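Local coordinates for protein phosphoribosylaminoimidazole-succinocarboxamide synthase (Saccharomyces cerevisiae, PDB 2CNQ) that catalyses the ATP-dependent joining of CAIR and L-aspartate to form SAICAR in the purine biosynthesis pathway, at residues 235-238 against 239-242; 259-262 against 263-267. All coordinates share one frame; numbering follows the deposited sequence. Where two conformers were deposited one is given.

How the contacts relate
Contact 1 is a turn that interrupts strand 228-245, and contact 2 is the start of helix 261-269, the next regular element in the chain; their centres lie about 13 Å apart. Two probable hydrogen bonds join them directly. Pro238 O receives Lys260 N at 2.9 Å, and Arg242 NH1 reaches Gln261 OE1, also at 2.9 Å. Between these, the side chain of Asp259 packs against Arg242, its OD2 lying 3.2 Å from Arg242 CA. Both contacts touch the bound AMZ, through residues 239-242 and through Arg264, while residues 259-267 also hold an ADP. Turn and helix start thus line adjoining parts of the AMZ and ADP pockets, with Arg264 belonging to both.

Contact 1: residues 235-238 against 239-242; sequences VLTP and DSSR. With AMZ (aminoimidazole 4-carboxamide ribonucleotide), chain C.
Leu236 meets residues 239-242 in two ways: its CD2 methyl lies beside Ser241 OG, and its backbone N gives a hydrogen bond to a water that also binds Ser240 OG. Every direct hydrogen bond between the two segments involves Thr237. Its N-H points to Ser240 OG at 3.0 Å, and Thr237 OG1 in turn accepts from Ser240 N at 3.2 Å, so the two residues bind each other reciprocally. With chi1 at 76°, OG1 sits between the backbone N and the carbonyl carbon of its own residue and can face the amides that follow; it also receives a weak bond from Asp239 N and is hydrogen-bonded to Glu234. The carbonyl of Thr237 is used as well: Ser241 OG donates to Thr237 O at 3.0 Å, approaching 26° off the carbonyl plane, and Thr216 is a further partner of that hydroxyl. Pro238 and Asp239 occupy the middle of the turn, the Asp239 carboxylate held by Lys53 and Tyr292. Beyond it, Arg242 extends along the ligand, its guanidinium face near AMZ C3 and its NH2 bonded in plane to AMZ OP2 at 2.7 Å, with Asp215 as a second, acidic partner. Residues 237-240 thus form a beta turn, weakly closed by Ser240 N on Thr237 O and combined with an ST turn at Thr237, in the break of strand 228-245 at the AMZ pocket.

Contact 2: residues 259-262 against 263-267; sequences DKQF and LRDWL. With ADP (adenosine-5'-diphosphate), chain F; AMZ (aminoimidazole 4-carboxamide ribonucleotide), chain C.
In the first turn, Leu263 N makes a weak i to i+3 hydrogen bond to Lys260 O, and Leu263 CB packs against the same oxygen. Arg264 N donates to Lys260 O far more squarely, at 3.0 Å. The side chain of Arg264 leaves beside its backbone N (chi1 -67°) and runs extended to NE, carrying the guanidinium to both ligands. There NE binds ADP O1A at 2.8 Å, while NH2 serves both nucleotides, ADP O2A at 2.8 Å in an almost straight bond and AMZ O1 at 2.9 Å. NH1 goes to Gln261 OE1 at 2.9 Å, coming from above the carbonyl plane, with the amide and guanidinium planes 40° apart. Lys260 CB rests over the centre of one guanidinium face, so rim bonds and a carbon over the face fix its rotation. Lys260 NZ, in one of two conformers, also binds ADP O2A and Ser40 O. Exchanging Arg264 for a leucine would probably cost the NE bond to ADP O1A and the NH2 link between ADP and AMZ O1, and take from Gln261 OE1 one of its two donors. Asp265 meets that amide at its other end: Gln261 NE2 reaches Asp265 OD2 at 2.8 Å, in the amide plane but above the carboxylate. Trp266 N continues the helix to Phe262 O, as Asp259 OD1 caps Gln261 N near its start. The chemistry is consistent with a relay in which Asp265 positions the Gln261 amide, whose OE1 holds both Arg264 and Arg242; a single guanidinium bridges ADP and AMZ, and Arg264 and Lys260 probably offset phosphate charge.

Contact 1: residues 235-238 against 239-242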
loop_
_atom_site.group_PDB
_atom_site.type_symbol
_atom_site.label_atom_id
_atom_site.label_comp_id
_atom_site.label_asym_id
_atom_site.label_seq_id
_atom_site.Cartn_x
_atom_site.Cartn_y
_atom_site.Cartn_z
ATOM N N VAL A 235 2.871 -2.375 2.853
ATOM C CA VAL A 235 2.180 -3.640 2.795
ATOM C C VAL A 235 0.877 -3.511 3.519
ATOM O O VAL A 235 0.856 -3.191 4.688
ATOM C CB VAL A 235 3.015 -4.737 3.416
ATOM C CG1 VAL A 235 2.279 -6.031 3.281
ATOM C CG2 VAL A 235 4.369 -4.809 2.789
ATOM N N LEU A 236 -0.180 -3.797 2.792
ATOM C CA LEU A 236 -1.513 -3.972 3.343
ATOM C C LEU A 236 -1.848 -2.833 4.260
ATOM O O LEU A 236 -2.299 -2.993 5.382
ATOM C CB LEU A 236 -1.647 -5.328 3.982
ATOM C CG LEU A 236 -1.811 -6.407 2.945
ATOM C CD1 LEU A 236 -1.416 -7.740 3.509
ATOM C CD2 LEU A 236 -3.235 -6.441 2.448
ATOM N N THR A 237 -1.707 -1.646 3.716
ATOM C CA THR A 237 -2.174 -0.468 4.384
ATOM C C THR A 237 -3.451 -0.041 3.736
ATOM O O THR A 237 -3.821 -0.499 2.690
ATOM C CB THR A 237 -1.181 0.645 4.336
ATOM O OG1 THR A 237 -1.231 1.200 3.029
ATOM C CG2 THR A 237 0.211 0.201 4.691
ATOM N N PRO A 238 -4.139 0.922 4.326
ATOM C CA PRO A 238 -5.375 1.365 3.730
ATOM C C PRO A 238 -5.149 2.269 2.569
ATOM O O PRO A 238 -6.092 2.592 1.888
ATOM C CB PRO A 238 -6.138 1.996 4.890
ATOM C CG PRO A 238 -5.375 1.597 6.117
ATOM C CD PRO A 238 -3.967 1.482 5.666
ATOM N N ASP A 239 -3.900 2.640 2.297
ATOM C CA ASP A 239 -3.580 3.229 1.014
ATOM C C ASP A 239 -3.445 2.151 -0.031
ATOM O O ASP A 239 -3.857 2.338 -1.152
ATOM C CB ASP A 239 -2.263 3.993 1.061
ATOM C CG ASP A 239 -2.375 5.391 1.498
ATOM O OD1 ASP A 239 -1.332 6.061 1.516
ATOM O OD2 ASP A 239 -3.464 5.890 1.738
ATOM N N SER A 240 -2.853 1.030 0.301
ATOM C CA SER A 240 -2.527 0.030 -0.672
ATOM C C SER A 240 -3.604 -1.008 -0.854
ATOM O O SER A 240 -3.438 -1.880 -1.677
ATOM C CB SER A 240 -1.247 -0.653 -0.314
ATOM O OG SER A 240 -1.400 -1.496 0.778
ATOM N N SER A 241 -4.676 -0.927 -0.107
ATOM C CA SER A 241 -5.644 -1.992 -0.028
ATOM C C SER A 241 -6.997 -1.466 0.141
ATOM O O SER A 241 -7.183 -0.333 0.547
ATOM C CB SER A 241 -5.352 -2.834 1.207
ATOM O OG SER A 241 -3.986 -3.116 1.322
ATOM N N ARG A 242 -7.964 -2.344 -0.068
ATOM C CA ARG A 242 -9.316 -2.093 0.326
ATOM C C ARG A 242 -9.667 -3.050 1.411
ATOM O O ARG A 242 -9.466 -4.244 1.292
ATOM C CB ARG A 242 -10.251 -2.233 -0.828
ATOM C CG ARG A 242 -10.115 -1.116 -1.781
ATOM C CD ARG A 242 -10.935 -1.380 -2.989
ATOM N NE ARG A 242 -10.821 -0.277 -3.916
ATOM C CZ ARG A 242 -10.552 -0.394 -5.194
ATOM N NH1 ARG A 242 -10.586 0.690 -5.917
ATOM N NH2 ARG A 242 -10.236 -1.544 -5.747
HETATM O O5 AMZ C . -0.650 2.902 -5.125
HETATM C C6 AMZ C . -0.980 2.391 -6.175
HETATM N N2 AMZ C . -0.408 2.673 -7.340
HETATM C C3A AMZ C . -2.032 1.394 -6.213
HETATM C C7A AMZ C . -2.776 0.981 -5.150
HETATM N N3 AMZ C . -2.722 1.272 -3.837
HETATM N N1 AMZ C . -2.445 0.760 -7.324
HETATM C C5 AMZ C . -3.419 -0.043 -6.959
HETATM N N AMZ C . -3.645 0.094 -5.633
HETATM C C1 AMZ C . -4.589 -0.674 -4.860
HETATM C C2 AMZ C . -5.903 0.011 -4.635
HETATM C C3 AMZ C . -6.842 -1.148 -4.462
HETATM O O2 AMZ C . -6.687 -1.594 -3.133
HETATM O O1 AMZ C . -5.815 0.865 -3.513
HETATM O O AMZ C . -4.898 -1.800 -5.631
HETATM C C AMZ C . -6.256 -2.163 -5.429
HETATM C C4 AMZ C . -6.967 -2.241 -6.740
HETATM O O3 AMZ C . -7.207 -0.921 -7.202
HETATM P P AMZ C . -8.115 -0.729 -8.499
HETATM O OP1 AMZ C . -7.325 -1.206 -9.673
HETATM O O4 AMZ C . -8.357 0.761 -8.540
HETATM O OP2 AMZ C . -9.375 -1.518 -8.346
HETATM O O HOH W 1 -0.413 -3.977 0.071
#

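Contact 2: residues 259-262 against 263-267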
loop_
_atom_site.group_PDB
_atom_site.type_symbol
_atom_site.label_atom_id
_atom_site.label_comp_id
_atom_site.label_asym_id
_atom_site.label_seq_id
_atom_site.Cartn_x
_atom_site.Cartn_y
_atom_site.Cartn_z
ATOM N N ASP A 259 -10.452 2.479 4.256
ATOM C CA ASP A 259 -9.325 2.620 3.381
ATOM C C ASP A 259 -9.522 3.856 2.554
ATOM O O ASP A 259 -10.428 4.637 2.753
ATOM C CB ASP A 259 -9.215 1.371 2.524
ATOM C CG ASP A 259 -10.493 1.090 1.804
ATOM O OD1 ASP A 259 -11.002 2.014 1.162
ATOM O OD2 ASP A 259 -11.073 0.047 1.949
ATOM N N LYS A 260 -8.642 4.050 1.610
ATOM C CA LYS A 260 -8.649 5.241 0.823
ATOM C C LYS A 260 -9.868 5.357 -0.028
ATOM O O LYS A 260 -10.124 6.429 -0.536
ATOM C CB LYS A 260 -7.437 5.277 -0.079
ATOM C CG LYS A 260 -7.195 6.672 -0.632
ATOM C CD LYS A 260 -6.275 6.690 -1.811
ATOM C CE LYS A 260 -4.903 6.229 -1.476
ATOM N NZ LYS A 260 -3.921 6.760 -2.468
ATOM N N GLN A 261 -10.574 4.274 -0.272
ATOM C CA GLN A 261 -11.719 4.356 -1.129
ATOM C C GLN A 261 -12.712 5.371 -0.621
ATOM O O GLN A 261 -13.393 5.989 -1.409
ATOM C CB GLN A 261 -12.394 3.010 -1.311
ATOM C CG GLN A 261 -13.289 2.984 -2.496
ATOM C CD GLN A 261 -12.500 3.130 -3.764
ATOM O OE1 GLN A 261 -11.440 2.546 -3.904
ATOM N NE2 GLN A 261 -13.008 3.919 -4.692
ATOM N N PHE A 262 -12.792 5.579 0.669
ATOM C CA PHE A 262 -13.675 6.570 1.189
ATOM C C PHE A 262 -13.351 7.912 0.573
ATOM O O PHE A 262 -14.225 8.655 0.180
ATOM C CB PHE A 262 -13.492 6.632 2.673
ATOM C CG PHE A 262 -14.188 7.769 3.279
ATOM C CD1 PHE A 262 -13.467 8.824 3.764
ATOM C CD2 PHE A 262 -15.561 7.816 3.316
ATOM C CE1 PHE A 262 -14.095 9.908 4.295
ATOM C CE2 PHE A 262 -16.194 8.892 3.852
ATOM C CZ PHE A 262 -15.457 9.949 4.337
ATOM N N LEU A 263 -12.074 8.257 0.538
ATOM C CA LEU A 263 -11.664 9.531 0.000
ATOM C C LEU A 263 -11.860 9.549 -1.469
ATOM O O LEU A 263 -12.355 10.511 -2.004
ATOM C CB LEU A 263 -10.223 9.805 0.346
ATOM C CG LEU A 263 -9.676 11.053 -0.305
ATOM C CD1 LEU A 263 -10.407 12.304 0.142
ATOM C CD2 LEU A 263 -8.202 11.161 -0.059
ATOM N N ARG A 264 -11.465 8.501 -2.156
ATOM C CA ARG A 264 -11.676 8.448 -3.584
ATOM C C ARG A 264 -13.114 8.710 -3.906
ATOM O O ARG A 264 -13.440 9.494 -4.789
ATOM C CB ARG A 264 -11.295 7.095 -4.099
ATOM C CG ARG A 264 -9.850 6.761 -4.014
ATOM C CD ARG A 264 -9.635 5.407 -4.529
ATOM N NE ARG A 264 -8.248 4.990 -4.426
ATOM C CZ ARG A 264 -7.838 3.896 -3.823
ATOM N NH1 ARG A 264 -8.680 3.057 -3.266
ATOM N NH2 ARG A 264 -6.551 3.671 -3.765
ATOM N N ASP A 265 -13.987 8.017 -3.215
ATOM C CA ASP A 265 -15.380 8.137 -3.511
ATOM C C ASP A 265 -15.908 9.501 -3.183
ATOM O O ASP A 265 -16.743 10.020 -3.902
ATOM C CB ASP A 265 -16.152 7.059 -2.800
ATOM C CG ASP A 265 -15.929 5.673 -3.369
ATOM O OD1 ASP A 265 -16.422 4.737 -2.735
ATOM O OD2 ASP A 265 -15.300 5.523 -4.407
ATOM N N TRP A 266 -15.445 10.083 -2.096
ATOM C CA TRP A 266 -15.873 11.402 -1.739
ATOM C C TRP A 266 -15.454 12.374 -2.821
ATOM O O TRP A 266 -16.216 13.214 -3.247
ATOM C CB TRP A 266 -15.265 11.825 -0.408
ATOM C CG TRP A 266 -15.695 13.162 -0.027
ATOM C CD1 TRP A 266 -16.849 13.496 0.571
ATOM C CD2 TRP A 266 -15.002 14.377 -0.293
ATOM N NE1 TRP A 266 -16.930 14.852 0.713
ATOM C CE2 TRP A 266 -15.798 15.415 0.206
ATOM C CE3 TRP A 266 -13.773 14.688 -0.832
ATOM C CZ2 TRP A 266 -15.429 16.735 0.122
ATOM C CZ3 TRP A 266 -13.419 16.018 -0.917
ATOM C CH2 TRP A 266 -14.235 17.011 -0.431
ATOM N N LEU A 267 -14.230 12.267 -3.283
ATOM C CA LEU A 267 -13.773 13.160 -4.306
ATOM C C LEU A 267 -14.617 12.988 -5.513
ATOM O O LEU A 267 -15.051 13.960 -6.099
ATOM C CB LEU A 267 -12.346 12.869 -4.636
ATOM C CG LEU A 267 -11.359 13.218 -3.527
ATOM C CD1 LEU A 267 -10.058 12.551 -3.789
ATOM C CD2 LEU A 267 -11.155 14.737 -3.463
HETATM P PB ADP F . -2.869 7.482 -5.716
HETATM O O1B ADP F . -2.065 8.732 -5.853
HETATM O O2B ADP F . -2.365 6.329 -6.540
HETATM O O3B ADP F . -3.121 7.173 -4.258
HETATM P PA ADP F . -5.143 6.356 -6.156
HETATM O O1A ADP F . -6.616 6.501 -6.161
HETATM O O2A ADP F . -4.791 5.563 -4.952
HETATM O O3A ADP F . -4.332 7.694 -6.345
HETATM O "O5'" ADP F . -4.621 5.528 -7.378
HETATM C "C5'" ADP F . -4.806 4.129 -7.372
HETATM C "C4'" ADP F . -4.452 3.464 -8.687
HETATM O "O4'" ADP F . -5.390 3.917 -9.656
HETATM C "C3'" ADP F . -3.068 3.867 -9.125
HETATM O "O3'" ADP F . -2.472 2.807 -9.850
HETATM C "C2'" ADP F . -3.364 5.031 -10.017
HETATM O "O2'" ADP F . -2.370 5.183 -10.998
HETATM C "C1'" ADP F . -4.674 4.625 -10.651
HETATM N N9 ADP F . -5.489 5.767 -11.048
HETATM C C8 ADP F . -5.602 6.889 -10.357
HETATM N N7 ADP F . -6.410 7.755 -10.981
HETATM C C5 ADP F . -6.835 7.159 -12.083
HETATM C C6 ADP F . -7.731 7.586 -13.135
HETATM N N6 ADP F . -8.282 8.821 -13.065
HETATM N N1 ADP F . -7.935 6.704 -14.131
HETATM C C2 ADP F . -7.343 5.472 -14.159
HETATM N N3 ADP F . -6.507 5.021 -13.196
HETATM C C4 ADP F . -6.230 5.831 -12.147
HETATM O O5 AMZ C . -0.650 2.902 -5.125
HETATM C C6 AMZ C . -0.980 2.391 -6.175
HETATM N N2 AMZ C . -0.408 2.673 -7.340
HETATM C C3A AMZ C . -2.032 1.394 -6.213
HETATM C C7A AMZ C . -2.776 0.981 -5.150
HETATM N N3 AMZ C . -2.722 1.272 -3.837
HETATM N N1 AMZ C . -2.445 0.760 -7.324
HETATM C C5 AMZ C . -3.419 -0.043 -6.959
HETATM N N AMZ C . -3.645 0.094 -5.633
HETATM C C1 AMZ C . -4.589 -0.674 -4.860
HETATM C C2 AMZ C . -5.903 0.011 -4.635
HETATM C C3 AMZ C . -6.842 -1.148 -4.462
HETATM O O2 AMZ C . -6.687 -1.594 -3.133
HETATM O O1 AMZ C . -5.815 0.865 -3.513
HETATM O O AMZ C . -4.898 -1.800 -5.631
HETATM C C AMZ C . -6.256 -2.163 -5.429
HETATM C C4 AMZ C . -6.967 -2.241 -6.740
HETATM O O3 AMZ C . -7.207 -0.921 -7.202
HETATM P P AMZ C . -8.115 -0.729 -8.499
HETATM O OP1 AMZ C . -7.325 -1.206 -9.673
HETATM O O4 AMZ C . -8.357 0.761 -8.540
HETATM O OP2 AMZ C . -9.375 -1.518 -8.346
#